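Putative polyketide cyclase (PDB 3F7X) is of unknown function but carries a SnoaL-like domain and may act as a polyketide cyclase. Local coordinates at residues V26-A31 against L42-E47; H51-G56 against A66-K71; I83-N88 against A94-T99; A125-H130 against A135-Y140. All blocks are in the same frame, centred on the assembly; numbering follows the deposited sequence. Where two conformers were deposited one is given.

Interaction 1: residues V26-A31 against L42-E47. With EDO (1,2-ethanediol), chain D.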
loop_
_atom_site.group_PDB
_atom_site.type_symbol
_atom_site.label_atom_id
_atom_site.label_comp_id
_atom_site.label_asym_id
_atom_site.label_seq_id
_atom_site.Cartn_x
_atom_site.Cartn_y
_atom_site.Cartn_z
ATOM N N VAL A 26 6.422 9.480 -11.946
ATOM C CA VAL A 26 6.653 8.331 -11.064
ATOM C C VAL A 26 7.687 7.395 -11.684
ATOM O O VAL A 26 8.529 6.870 -10.968
ATOM C CB VAL A 26 5.328 7.647 -10.671
ATOM C CG1 VAL A 26 5.602 6.352 -9.931
ATOM C CG2 VAL A 26 4.464 8.623 -9.851
ATOM N N ASN A 27 7.645 7.179 -12.991
ATOM C CA ASN A 27 8.711 6.412 -13.627
ATOM C C ASN A 27 10.087 7.054 -13.390
ATOM O O ASN A 27 11.057 6.354 -13.153
ATOM C CB ASN A 27 8.503 6.313 -15.117
ATOM C CG ASN A 27 7.454 5.341 -15.516
ATOM O OD1 ASN A 27 7.162 4.416 -14.817
ATOM N ND2 ASN A 27 6.901 5.540 -16.732
ATOM N N ALA A 28 10.158 8.384 -13.475
ATOM C CA ALA A 28 11.419 9.079 -13.234
ATOM C C ALA A 28 11.881 8.932 -11.780
ATOM O O ALA A 28 13.078 8.776 -11.545
ATOM C CB ALA A 28 11.287 10.582 -13.626
ATOM N N TYR A 29 10.935 8.965 -10.848
ATOM C CA TYR A 29 11.200 8.733 -9.447
ATOM C C TYR A 29 11.857 7.400 -9.233
ATOM O O TYR A 29 12.918 7.317 -8.600
ATOM C CB TYR A 29 9.874 8.855 -8.696
ATOM C CG TYR A 29 9.898 8.635 -7.197
ATOM C CD1 TYR A 29 10.080 9.713 -6.334
ATOM C CD2 TYR A 29 9.584 7.423 -6.650
ATOM C CE1 TYR A 29 10.036 9.533 -4.962
ATOM C CE2 TYR A 29 9.530 7.228 -5.277
ATOM C CZ TYR A 29 9.770 8.285 -4.432
ATOM O OH TYR A 29 9.730 8.138 -3.051
ATOM N N TYR A 30 11.277 6.356 -9.812
ATOM C CA TYR A 30 11.851 5.030 -9.640
ATOM C C TYR A 30 13.134 4.810 -10.446
ATOM O O TYR A 30 13.988 4.064 -9.988
ATOM C CB TYR A 30 10.803 3.949 -9.925
ATOM C CG TYR A 30 9.805 3.891 -8.778
ATOM C CD1 TYR A 30 10.231 3.629 -7.484
ATOM C CD2 TYR A 30 8.469 4.170 -8.954
ATOM C CE1 TYR A 30 9.338 3.630 -6.417
ATOM C CE2 TYR A 30 7.580 4.175 -7.915
ATOM C CZ TYR A 30 7.999 3.895 -6.650
ATOM O OH TYR A 30 7.115 3.891 -5.602
ATOM N N ALA A 31 13.267 5.422 -11.629
ATOM C CA ALA A 31 14.491 5.348 -12.364
ATOM C C ALA A 31 15.626 5.929 -11.513
ATOM O O ALA A 31 16.731 5.379 -11.475
ATOM C CB ALA A 31 14.344 6.091 -13.714
ATOM N N LEU A 42 15.401 13.751 -5.665
ATOM C CA LEU A 42 14.893 14.806 -4.788
ATOM C C LEU A 42 14.290 15.961 -5.603
ATOM O O LEU A 42 13.372 16.627 -5.133
ATOM C CB LEU A 42 16.011 15.318 -3.884
ATOM C CG LEU A 42 16.532 14.307 -2.842
ATOM C CD1 LEU A 42 17.792 14.850 -2.177
ATOM C CD2 LEU A 42 15.469 13.991 -1.797
ATOM N N ALA A 43 14.758 16.158 -6.834
ATOM C CA ALA A 43 14.254 17.238 -7.685
ATOM C C ALA A 43 12.786 17.063 -8.012
ATOM O O ALA A 43 12.110 18.041 -8.352
ATOM C CB ALA A 43 15.046 17.350 -8.971
ATOM N N LEU A 44 12.299 15.819 -7.969
ATOM C CA LEU A 44 10.913 15.537 -8.318
ATOM C C LEU A 44 9.937 15.833 -7.195
ATOM O O LEU A 44 8.739 15.783 -7.408
ATOM C CB LEU A 44 10.787 14.056 -8.655
ATOM C CG LEU A 44 11.672 13.634 -9.825
ATOM C CD1 LEU A 44 11.625 12.149 -10.036
ATOM C CD2 LEU A 44 11.349 14.363 -11.130
ATOM N N LEU A 45 10.448 16.100 -6.007
ATOM C CA LEU A 45 9.619 16.256 -4.824
ATOM C C LEU A 45 9.339 17.713 -4.511
ATOM O O LEU A 45 10.194 18.601 -4.690
ATOM C CB LEU A 45 10.346 15.683 -3.599
ATOM C CG LEU A 45 10.830 14.224 -3.720
ATOM C CD1 LEU A 45 11.523 13.792 -2.427
ATOM C CD2 LEU A 45 9.706 13.271 -4.127
ATOM N N SER A 46 8.157 17.985 -3.979
ATOM C CA SER A 46 7.885 19.332 -3.550
ATOM C C SER A 46 8.677 19.649 -2.278
ATOM O O SER A 46 9.085 18.773 -1.518
ATOM C CB SER A 46 6.410 19.505 -3.314
ATOM O OG SER A 46 6.047 18.763 -2.189
ATOM N N GLU A 47 8.946 20.928 -2.065
ATOM C CA GLU A 47 9.657 21.355 -0.839
ATOM C C GLU A 47 8.952 20.914 0.436
ATOM O O GLU A 47 9.595 20.630 1.433
ATOM C CB GLU A 47 9.839 22.884 -0.790
ATOM C CG GLU A 47 10.491 23.392 0.518
ATOM C CD GLU A 47 11.939 22.946 0.734
ATOM O OE1 GLU A 47 12.544 22.488 -0.194
ATOM O OE2 GLU A 47 12.494 23.123 1.830
HETATM C C1 EDO D . 10.971 5.371 -1.538
HETATM O O1 EDO D . 9.710 5.774 -1.995
HETATM C C2 EDO D . 11.436 6.208 -0.321
HETATM O O2 EDO D . 10.523 6.086 0.822
#
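Tyr29 of helix 22-35 packs on Leu44, in the turn after helix 38-43, and Leu45, which opens the short strand 45-46. The contact belongs to the cone-shaped alpha+beta barrel of the SnoaL-like fold. Here the N-terminal helices close over the curved sheet. The contact between the two segments is small and apolar.

Tyr29 can be followed from its root outward. Its CB lies 4.0 Å from Leu44 CD1. The same methyl sits closer still to the helix backbone, with Leu44 CD1 3.4 Å from Tyr29 N. Leu44 CD1 also reaches Ala28 CB at 3.9 Å, so one leucine methyl fills the shallow notch between two consecutive helix residues. Leu44 CG stands anti to its own carbonyl carbon (chi1 -60°), and with chi2 extended (174°) this sends CD1 at the helix. Further out, Tyr29 CE1 meets Leu45 CD2 at 3.8 Å, and the methyl arrives at the ring edge, near the ring plane. Tyr29 CG lies anti to the backbone N (chi1 179°), which carries the ring past the leucines and into the interior. On the CD2 side the tyrosine touches its neighbour: Tyr29 CD2 sits 3.7 Å above the plane of the Tyr30 ring, over its centre.

Phe127 of the sheet meets the Tyr29 ring edge-to-face, and Phe65 of helix 62-75 also touches this side chain. Lys62 NZ is hydrogen-bonded to the carbonyl oxygens of Leu42 and Leu45. At the tip, Tyr29 OH shares a 2.6 Å hydrogen bond with O1 of a 1,2-ethanediol, which lies at the ring edge in its plane.

Interaction 2: residues H51-G56 against A66-K71. With EDO (1,2-ethanediol), chain D.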
loop_
_atom_site.group_PDB
_atom_site.type_symbol
_atom_site.label_atom_id
_atom_site.label_comp_id
_atom_site.label_asym_id
_atom_site.label_seq_id
_atom_site.Cartn_x
_atom_site.Cartn_y
_atom_site.Cartn_z
ATOM N N HIS A 51 5.830 12.612 3.580
ATOM C CA HIS A 51 6.382 11.255 3.431
ATOM C C HIS A 51 5.863 10.349 4.524
ATOM O O HIS A 51 6.228 10.509 5.706
ATOM C CB HIS A 51 7.910 11.304 3.502
ATOM C CG HIS A 51 8.585 10.019 3.170
ATOM N ND1 HIS A 51 9.914 9.806 3.414
ATOM C CD2 HIS A 51 8.124 8.892 2.576
ATOM C CE1 HIS A 51 10.256 8.614 2.962
ATOM N NE2 HIS A 51 9.186 8.050 2.429
ATOM N N ASP A 52 4.950 9.455 4.157
ATOM C CA ASP A 52 4.381 8.501 5.089
ATOM C C ASP A 52 5.181 7.223 5.052
ATOM O O ASP A 52 4.997 6.396 4.164
ATOM C CB ASP A 52 2.953 8.226 4.762
ATOM C CG ASP A 52 2.086 9.364 5.022
ATOM O OD1 ASP A 52 2.364 10.203 5.939
ATOM O OD2 ASP A 52 1.102 9.433 4.270
ATOM N N ILE A 53 6.039 7.077 6.047
ATOM C CA ILE A 53 6.960 5.955 6.259
ATOM C C ILE A 53 6.149 4.714 6.601
ATOM O O ILE A 53 5.245 4.825 7.430
ATOM C CB ILE A 53 7.913 6.262 7.513
ATOM C CG1 ILE A 53 8.787 7.504 7.279
ATOM C CG2 ILE A 53 8.776 5.007 7.873
ATOM C CD1 ILE A 53 9.056 7.796 5.844
ATOM N N ASN A 54 6.454 3.580 5.998
ATOM C CA ASN A 54 5.665 2.376 6.254
ATOM C C ASN A 54 5.710 1.974 7.731
ATOM O O ASN A 54 6.783 1.786 8.296
ATOM C CB ASN A 54 6.200 1.234 5.409
ATOM C CG ASN A 54 5.372 -0.019 5.534
ATOM O OD1 ASN A 54 4.144 0.037 5.454
ATOM N ND2 ASN A 54 6.032 -1.155 5.751
ATOM N N GLN A 55 4.555 1.881 8.345
ATOM C CA GLN A 55 4.385 1.534 9.743
ATOM C C GLN A 55 5.026 2.516 10.681
ATOM O O GLN A 55 5.196 2.218 11.856
ATOM C CB GLN A 55 4.833 0.104 10.062
ATOM C CG GLN A 55 4.315 -0.921 9.062
ATOM C CD GLN A 55 2.810 -0.885 8.891
ATOM O OE1 GLN A 55 2.076 -0.994 9.869
ATOM N NE2 GLN A 55 2.333 -0.711 7.655
ATOM N N GLY A 56 5.322 3.710 10.189
ATOM C CA GLY A 56 6.063 4.684 10.953
ATOM C C GLY A 56 5.387 6.034 10.903
ATOM O O GLY A 56 4.200 6.148 10.738
ATOM N N ALA A 66 15.447 14.062 2.283
ATOM C CA ALA A 66 16.853 13.912 1.911
ATOM C C ALA A 66 17.606 13.175 3.014
ATOM O O ALA A 66 18.429 12.297 2.743
ATOM C CB ALA A 66 17.459 15.305 1.653
ATOM N N ALA A 67 17.330 13.520 4.270
ATOM C CA ALA A 67 17.954 12.841 5.409
ATOM C C ALA A 67 17.555 11.377 5.469
ATOM O O ALA A 67 18.371 10.504 5.759
ATOM C CB ALA A 67 17.599 13.548 6.713
ATOM N N PHE A 68 16.288 11.078 5.178
ATOM C CA PHE A 68 15.804 9.700 5.111
ATOM C C PHE A 68 16.575 8.905 4.057
ATOM O O PHE A 68 17.006 7.784 4.319
ATOM C CB PHE A 68 14.302 9.712 4.819
ATOM C CG PHE A 68 13.688 8.337 4.742
ATOM C CD1 PHE A 68 13.708 7.621 3.552
ATOM C CD2 PHE A 68 13.074 7.776 5.835
ATOM C CE1 PHE A 68 13.130 6.354 3.473
ATOM C CE2 PHE A 68 12.488 6.529 5.738
ATOM C CZ PHE A 68 12.538 5.846 4.568
HETATM N N MSE A 69 16.754 9.502 2.892
HETATM C CA MSE A 69 17.477 8.831 1.843
HETATM C C MSE A 69 18.957 8.664 2.168
HETATM O O MSE A 69 19.549 7.656 1.792
HETATM C CB MSE A 69 17.290 9.490 0.475
HETATM C CG MSE A 69 15.870 9.470 -0.033
HETATM SE SE MSE A 69 15.086 7.702 -0.127
HETATM C CE MSE A 69 16.123 7.094 -1.650
ATOM N N GLU A 70 19.564 9.626 2.837
ATOM C CA GLU A 70 20.940 9.490 3.269
ATOM C C GLU A 70 21.097 8.257 4.182
ATOM O O GLU A 70 22.023 7.465 4.068
ATOM C CB GLU A 70 21.341 10.784 3.978
ATOM C CG GLU A 70 21.744 11.876 3.005
ATOM C CD GLU A 70 22.614 12.975 3.605
ATOM O OE1 GLU A 70 23.154 12.805 4.720
ATOM O OE2 GLU A 70 22.803 14.001 2.923
ATOM N N LYS A 71 20.159 8.113 5.104
ATOM C CA LYS A 71 20.188 6.987 6.035
ATOM C C LYS A 71 19.930 5.693 5.295
ATOM O O LYS A 71 20.599 4.689 5.518
ATOM C CB LYS A 71 19.181 7.172 7.155
ATOM C CG LYS A 71 19.298 6.089 8.260
ATOM C CD LYS A 71 20.451 6.330 9.266
ATOM C CE LYS A 71 20.911 5.032 10.004
ATOM N NZ LYS A 71 19.900 4.368 10.907
HETATM C C1 EDO D . 10.971 5.371 -1.538
HETATM O O1 EDO D . 9.710 5.774 -1.995
HETATM C C2 EDO D . 11.436 6.208 -0.321
HETATM O O2 EDO D . 10.523 6.086 0.822
#
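In the SnoaL-like fold the end of strand 49-52 faces helix 62-75. His51 and Phe68 meet there as a T-shaped pair. The edge of His51 points at the face of Phe68, with planes at 77° and ring centroids 4.7 Å apart. His51 CE1 lies over the centre of the phenyl ring, 3.6 Å from Phe68 CD1. In one of its two conformers, Ile53 adds a less certain contact, with its CD1 3.7 Å from Phe68 CE2 and over one face of the His51 ring.

His51 NE2 is hydrogen-bonded to Asn139, its strongest polar partner, and lies 2.9 Å from O2 of a 1,2-ethanediol. The diol also approaches Phe68 CE1. A serine in place of Phe68 would probably leave the edge of His51 without the face it points at and open a gap between strand end and helix.

Ile53 opens a type II turn that ends at Gly56. The turn is held at the dimer interface, where Gln55 bonds residues of the second subunit. Strand 58-60 flanks the contact through Gln59, Phe65 of helix 62-75 stacks on His51, and strand 133-141 runs beside strand 49-52.

Interaction 3: residues I83-N88 against A94-T99. With EDO (1,2-ethanediol), chain I.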
loop_
_atom_site.group_PDB
_atom_site.type_symbol
_atom_site.label_atom_id
_atom_site.label_comp_id
_atom_site.label_asym_id
_atom_site.label_seq_id
_atom_site.Cartn_x
_atom_site.Cartn_y
_atom_site.Cartn_z
ATOM N N ILE A 83 7.929 -2.989 -12.024
ATOM C CA ILE A 83 7.239 -1.789 -11.615
ATOM C C ILE A 83 6.033 -1.551 -12.506
ATOM O O ILE A 83 6.159 -1.447 -13.731
ATOM C CB ILE A 83 8.145 -0.547 -11.622
ATOM C CG1 ILE A 83 9.464 -0.793 -10.844
ATOM C CG2 ILE A 83 7.378 0.638 -11.052
ATOM C CD1 ILE A 83 10.506 0.284 -11.067
ATOM N N VAL A 84 4.875 -1.426 -11.881
ATOM C CA VAL A 84 3.620 -1.095 -12.552
ATOM C C VAL A 84 3.151 0.242 -11.979
ATOM O O VAL A 84 2.936 0.352 -10.772
ATOM C CB VAL A 84 2.576 -2.200 -12.338
ATOM C CG1 VAL A 84 1.232 -1.753 -12.945
ATOM C CG2 VAL A 84 3.049 -3.507 -12.902
ATOM N N VAL A 85 3.049 1.228 -12.837
ATOM C CA VAL A 85 2.694 2.584 -12.480
ATOM C C VAL A 85 1.352 2.917 -13.068
ATOM O O VAL A 85 1.105 2.699 -14.241
ATOM C CB VAL A 85 3.752 3.604 -12.963
ATOM C CG1 VAL A 85 3.329 5.038 -12.631
ATOM C CG2 VAL A 85 5.118 3.277 -12.346
HETATM N N MSE A 86 0.458 3.430 -12.220
HETATM C CA MSE A 86 -0.914 3.804 -12.576
HETATM C C MSE A 86 -1.236 5.192 -12.105
HETATM O O MSE A 86 -0.644 5.665 -11.140
HETATM C CB MSE A 86 -1.876 2.773 -11.976
HETATM C CG MSE A 86 -1.572 1.368 -12.492
HETATM SE SE MSE A 86 -2.407 -0.074 -11.495
HETATM C CE MSE A 86 -1.196 -0.125 -10.053
ATOM N N GLN A 87 -2.176 5.873 -12.769
ATOM C CA GLN A 87 -2.542 7.213 -12.392
ATOM C C GLN A 87 -4.027 7.441 -12.590
ATOM O O GLN A 87 -4.682 6.720 -13.335
ATOM C CB GLN A 87 -1.775 8.277 -13.176
ATOM C CG GLN A 87 -2.057 8.317 -14.699
ATOM C CD GLN A 87 -1.435 9.512 -15.368
ATOM O OE1 GLN A 87 -0.292 9.438 -15.811
ATOM N NE2 GLN A 87 -2.178 10.605 -15.432
ATOM N N ASN A 88 -4.535 8.486 -11.950
ATOM C CA ASN A 88 -5.887 8.956 -12.255
ATOM C C ASN A 88 -5.833 9.821 -13.545
ATOM O O ASN A 88 -4.777 10.137 -14.048
ATOM C CB ASN A 88 -6.571 9.603 -11.061
ATOM C CG ASN A 88 -5.982 10.937 -10.662
ATOM O OD1 ASN A 88 -4.935 11.350 -11.173
ATOM N ND2 ASN A 88 -6.607 11.577 -9.670
ATOM N N ALA A 94 -1.359 8.892 -8.187
ATOM C CA ALA A 94 -0.690 7.800 -8.832
ATOM C C ALA A 94 -0.427 6.715 -7.801
ATOM O O ALA A 94 -0.453 6.959 -6.580
ATOM C CB ALA A 94 0.623 8.253 -9.553
ATOM N N ALA A 95 -0.100 5.535 -8.307
ATOM C CA ALA A 95 0.222 4.388 -7.479
ATOM C C ALA A 95 1.231 3.548 -8.224
ATOM O O ALA A 95 1.223 3.505 -9.453
ATOM C CB ALA A 95 -1.047 3.563 -7.173
ATOM N N ALA A 96 2.078 2.847 -7.485
ATOM C CA ALA A 96 3.035 1.939 -8.083
ATOM C C ALA A 96 3.109 0.682 -7.228
ATOM O O ALA A 96 3.139 0.766 -6.008
ATOM C CB ALA A 96 4.443 2.583 -8.239
ATOM N N GLU A 97 3.204 -0.462 -7.920
ATOM C CA GLU A 97 3.468 -1.734 -7.267
ATOM C C GLU A 97 4.708 -2.352 -7.900
ATOM O O GLU A 97 4.944 -2.188 -9.093
ATOM C CB GLU A 97 2.267 -2.690 -7.392
ATOM C CG GLU A 97 2.306 -3.754 -6.343
ATOM C CD GLU A 97 1.117 -4.691 -6.285
ATOM O OE1 GLU A 97 0.466 -4.881 -7.337
ATOM O OE2 GLU A 97 0.934 -5.307 -5.207
ATOM N N PHE A 98 5.512 -3.034 -7.112
ATOM C CA PHE A 98 6.799 -3.523 -7.550
ATOM C C PHE A 98 7.331 -4.563 -6.582
ATOM O O PHE A 98 6.787 -4.789 -5.492
ATOM C CB PHE A 98 7.782 -2.346 -7.707
ATOM C CG PHE A 98 7.795 -1.397 -6.551
ATOM C CD1 PHE A 98 8.570 -1.628 -5.446
ATOM C CD2 PHE A 98 6.991 -0.288 -6.574
ATOM C CE1 PHE A 98 8.549 -0.762 -4.385
ATOM C CE2 PHE A 98 6.955 0.569 -5.497
ATOM C CZ PHE A 98 7.724 0.339 -4.405
ATOM N N THR A 99 8.432 -5.176 -6.988
ATOM C CA THR A 99 9.152 -6.146 -6.163
ATOM C C THR A 99 10.482 -5.532 -5.763
ATOM O O THR A 99 11.282 -5.128 -6.612
ATOM C CB THR A 99 9.409 -7.461 -6.899
ATOM O OG1 THR A 99 8.163 -7.983 -7.326
ATOM C CG2 THR A 99 10.096 -8.459 -5.964
HETATM C C1 EDO I . 3.402 -7.677 -7.298
HETATM O O1 EDO I . 3.600 -8.460 -8.493
HETATM C C2 EDO I . 4.751 -7.269 -6.733
HETATM O O2 EDO I . 5.604 -6.916 -7.835
#
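Val84 and Glu97 form a hydrogen-bonded pair of an antiparallel beta hairpin, strands 76-87 and 93-104, at one side of the mixed sheet. Their backbones bond both ways, Val84 N to Glu97 O at 2.9 Å and Glu97 N to Val84 O at 3.0 Å. Met86, a selenomethionine, and Ala95 repeat the pattern. Met86 N donates to Ala95 O at 2.9 Å in a nearly straight bond (170°).

The tight part is at the backbone, beside these pairs. Ala96 CA comes within 3.1 Å of Val84 O, and Ala94 CA is equally near Met86 O, so each carbonyl also receives a CA-H...O contact. Side-chain contacts across the strands are looser. Val85 CG2 and Ala96 CB stand 4.2 Å apart, on the face that meets helix 22-35. At one end, Ile83 CG1 rests 3.9 Å from Phe98 CB. Phe98 CG sits between the backbone N and the carbonyl carbon (chi1 47°), so its ring leads away from Ile83. At the other end, Gln87 turns its amide from Ala94 and donates to Asn88 O, while Gln87 OE1 is hydrogen-bonded to Thr23 OG1.

Val84, Met86, Ala95 and Glu97 share the face that meets the second subunit. There Glu97 forms salt bridges to Arg93 and Arg136 of that subunit. A leucine in its place would probably leave both arginines without their carboxylate mate at the interface. The chemistry is thus divided: backbone bonds hold the hairpin, while a buried carboxylate paired with two guanidinium groups probably helps hold the dimer.

Interaction 4: residues A125-H130 against A135-Y140. With EDO (1,2-ethanediol), chain F; EDO (1,2-ethanediol), chain D.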
loop_
_atom_site.group_PDB
_atom_site.type_symbol
_atom_site.label_atom_id
_atom_site.label_comp_id
_atom_site.label_asym_id
_atom_site.label_seq_id
_atom_site.Cartn_x
_atom_site.Cartn_y
_atom_site.Cartn_z
ATOM N N ALA A 125 3.508 1.984 -3.443
ATOM C CA ALA A 125 3.445 3.358 -2.985
ATOM C C ALA A 125 2.268 4.056 -3.614
ATOM O O ALA A 125 1.850 3.725 -4.724
ATOM C CB ALA A 125 4.747 4.095 -3.296
ATOM N N PHE A 126 1.771 5.046 -2.888
ATOM C CA PHE A 126 0.771 5.958 -3.398
ATOM C C PHE A 126 1.333 7.377 -3.396
ATOM O O PHE A 126 2.116 7.751 -2.510
ATOM C CB PHE A 126 -0.508 5.923 -2.544
ATOM C CG PHE A 126 -1.279 4.622 -2.703
ATOM C CD1 PHE A 126 -2.209 4.497 -3.739
ATOM C CD2 PHE A 126 -1.046 3.525 -1.904
ATOM C CE1 PHE A 126 -2.875 3.313 -3.924
ATOM C CE2 PHE A 126 -1.724 2.371 -2.111
ATOM C CZ PHE A 126 -2.635 2.279 -3.095
ATOM N N PHE A 127 0.896 8.154 -4.391
ATOM C CA PHE A 127 1.408 9.496 -4.624
ATOM C C PHE A 127 0.278 10.493 -4.775
ATOM O O PHE A 127 -0.770 10.191 -5.381
ATOM C CB PHE A 127 2.213 9.531 -5.918
ATOM C CG PHE A 127 3.395 8.621 -5.934
ATOM C CD1 PHE A 127 3.254 7.315 -6.322
ATOM C CD2 PHE A 127 4.633 9.057 -5.546
ATOM C CE1 PHE A 127 4.343 6.450 -6.320
ATOM C CE2 PHE A 127 5.735 8.196 -5.552
ATOM C CZ PHE A 127 5.584 6.902 -5.952
ATOM N N TYR A 128 0.507 11.715 -4.288
ATOM C CA TYR A 128 -0.266 12.898 -4.649
ATOM C C TYR A 128 0.707 13.819 -5.371
ATOM O O TYR A 128 1.833 14.023 -4.903
ATOM C CB TYR A 128 -0.830 13.581 -3.405
ATOM C CG TYR A 128 -1.459 14.919 -3.645
ATOM C CD1 TYR A 128 -2.492 15.080 -4.557
ATOM C CD2 TYR A 128 -1.007 16.033 -2.979
ATOM C CE1 TYR A 128 -3.072 16.320 -4.769
ATOM C CE2 TYR A 128 -1.593 17.291 -3.200
ATOM C CZ TYR A 128 -2.603 17.405 -4.094
ATOM O OH TYR A 128 -3.183 18.634 -4.312
ATOM N N ILE A 129 0.263 14.351 -6.498
ATOM C CA ILE A 129 1.051 15.180 -7.393
ATOM C C ILE A 129 0.345 16.513 -7.566
ATOM O O ILE A 129 -0.857 16.559 -7.798
ATOM C CB ILE A 129 1.239 14.478 -8.750
ATOM C CG1 ILE A 129 2.086 13.221 -8.525
ATOM C CG2 ILE A 129 1.882 15.402 -9.814
ATOM C CD1 ILE A 129 1.968 12.225 -9.646
ATOM N N HIS A 130 1.109 17.585 -7.428
ATOM C CA HIS A 130 0.558 18.932 -7.489
ATOM C C HIS A 130 1.595 19.849 -8.063
ATOM O O HIS A 130 2.755 19.766 -7.706
ATOM C CB HIS A 130 0.100 19.383 -6.098
ATOM C CG HIS A 130 -0.766 20.619 -6.093
ATOM N ND1 HIS A 130 -2.046 20.639 -6.597
ATOM C CD2 HIS A 130 -0.552 21.856 -5.576
ATOM C CE1 HIS A 130 -2.574 21.837 -6.414
ATOM N NE2 HIS A 130 -1.682 22.598 -5.817
ATOM N N ALA A 135 4.018 15.604 -4.149
ATOM C CA ALA A 135 3.688 16.290 -2.904
ATOM C C ALA A 135 3.421 15.340 -1.739
ATOM O O ALA A 135 3.396 15.772 -0.587
ATOM C CB ALA A 135 2.492 17.244 -3.098
ATOM N N ARG A 136 3.187 14.058 -2.030
ATOM C CA ARG A 136 3.075 13.033 -1.013
ATOM C C ARG A 136 3.555 11.709 -1.591
ATOM O O ARG A 136 3.192 11.357 -2.724
ATOM C CB ARG A 136 1.647 12.872 -0.491
ATOM C CG ARG A 136 1.486 11.686 0.484
ATOM C CD ARG A 136 0.113 11.614 1.064
ATOM N NE ARG A 136 -0.984 11.512 0.118
ATOM C CZ ARG A 136 -1.448 10.397 -0.417
ATOM N NH1 ARG A 136 -0.834 9.238 -0.225
ATOM N NH2 ARG A 136 -2.506 10.444 -1.181
ATOM N N VAL A 137 4.345 11.010 -0.783
ATOM C CA VAL A 137 4.731 9.622 -1.028
ATOM C C VAL A 137 4.302 8.825 0.214
ATOM O O VAL A 137 4.770 9.098 1.329
ATOM C CB VAL A 137 6.265 9.436 -1.196
ATOM C CG1 VAL A 137 6.570 7.950 -1.411
ATOM C CG2 VAL A 137 6.810 10.249 -2.375
ATOM N N THR A 138 3.461 7.809 0.006
ATOM C CA THR A 138 3.050 6.900 1.069
ATOM C C THR A 138 3.555 5.517 0.694
ATOM O O THR A 138 3.112 4.950 -0.281
ATOM C CB THR A 138 1.514 6.939 1.208
ATOM O OG1 THR A 138 1.129 8.265 1.600
ATOM C CG2 THR A 138 1.017 5.892 2.221
ATOM N N ASN A 139 4.465 5.010 1.503
ATOM C CA ASN A 139 5.133 3.717 1.276
ATOM C C ASN A 139 4.480 2.563 2.026
ATOM O O ASN A 139 4.114 2.723 3.194
ATOM C CB ASN A 139 6.556 3.766 1.806
ATOM C CG ASN A 139 7.371 4.816 1.204
ATOM O OD1 ASN A 139 7.801 4.713 0.029
ATOM N ND2 ASN A 139 7.645 5.849 1.985
ATOM N N TYR A 140 4.348 1.430 1.362
ATOM C CA TYR A 140 3.763 0.255 1.956
ATOM C C TYR A 140 4.537 -1.001 1.602
ATOM O O TYR A 140 4.959 -1.184 0.453
ATOM C CB TYR A 140 2.335 0.066 1.484
ATOM C CG TYR A 140 1.324 1.077 1.998
ATOM C CD1 TYR A 140 1.170 1.321 3.365
ATOM C CD2 TYR A 140 0.454 1.719 1.141
ATOM C CE1 TYR A 140 0.209 2.170 3.840
ATOM C CE2 TYR A 140 -0.535 2.554 1.620
ATOM C CZ TYR A 140 -0.664 2.783 2.969
ATOM O OH TYR A 140 -1.642 3.619 3.473
HETATM C C1 EDO F . -4.152 13.607 -1.529
HETATM O O1 EDO F . -4.445 12.470 -0.771
HETATM C C2 EDO F . -3.494 14.561 -0.554
HETATM O O2 EDO F . -2.171 14.118 -0.202
HETATM C C1 EDO D . 10.971 5.371 -1.538
HETATM O O1 EDO D . 9.710 5.774 -1.995
HETATM C C2 EDO D . 11.436 6.208 -0.321
HETATM O O2 EDO D . 10.523 6.086 0.822
#
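Phe126 CD2 comes to the edge of the Tyr140 ring, near its plane, 3.7 Å from Tyr140 CE2. Tyr128 carries a 1,2-ethanediol over one face, its C2 offset toward the rim. Ala135 CB approaches the same ring obliquely, 3.7 Å from Tyr128 CD2. The guanidinium of Arg136 holds that diol at its edge. Arg136 NE donates to O2 of the diol at 2.9 Å and NH2 donates to O1. A bend at chi3 (57°) turns the group so that NH1 can reach Thr138 OG1 at 2.9 Å, close to the guanidinium plane.

These residues lie on the antiparallel hairpin of strands 118-130 and 133-141, within the curved sheet of the SnoaL-like fold. Phe126 and Thr138 form a regular hydrogen-bonded pair. At Tyr128 the register slips into a classic beta bulge, where Ala135 N and Arg136 N both donate to Tyr128 O, at 2.8 and 3.2 Å. On the other face, Phe127 and Val137 lie side by side, Phe127 CE2 3.9 Å from Val137 CG2, and Tyr29 touches both. Asn139 OD1 accepts a hydrogen bond from O1 of a second 1,2-ethanediol.

Overall arrangement
The four contacts follow one another along the chain in series, all in the SnoaL-like fold. Interactions 3 and 4 are hairpins in one mixed sheet, with centres about 11 Å apart, joined where strands 93-104 and 118-130 pair. Interaction 2 reaches the same sheet through strand 49-52, which pairs with strand 133-141 of interaction 4. Interaction 1, its centre about 11 Å from that of interaction 4, joins helix 22-35 to residues 42-47, and that helix also packs on the sheet. Interactions 2 and 3 have centres about 19 Å apart, on opposite sides of the chain's centre. One 1,2-ethanediol touches interactions 1, 2 and 4, consistent with a pocket between helices and sheet. Interactions 2, 3 and 4 also meet the second subunit.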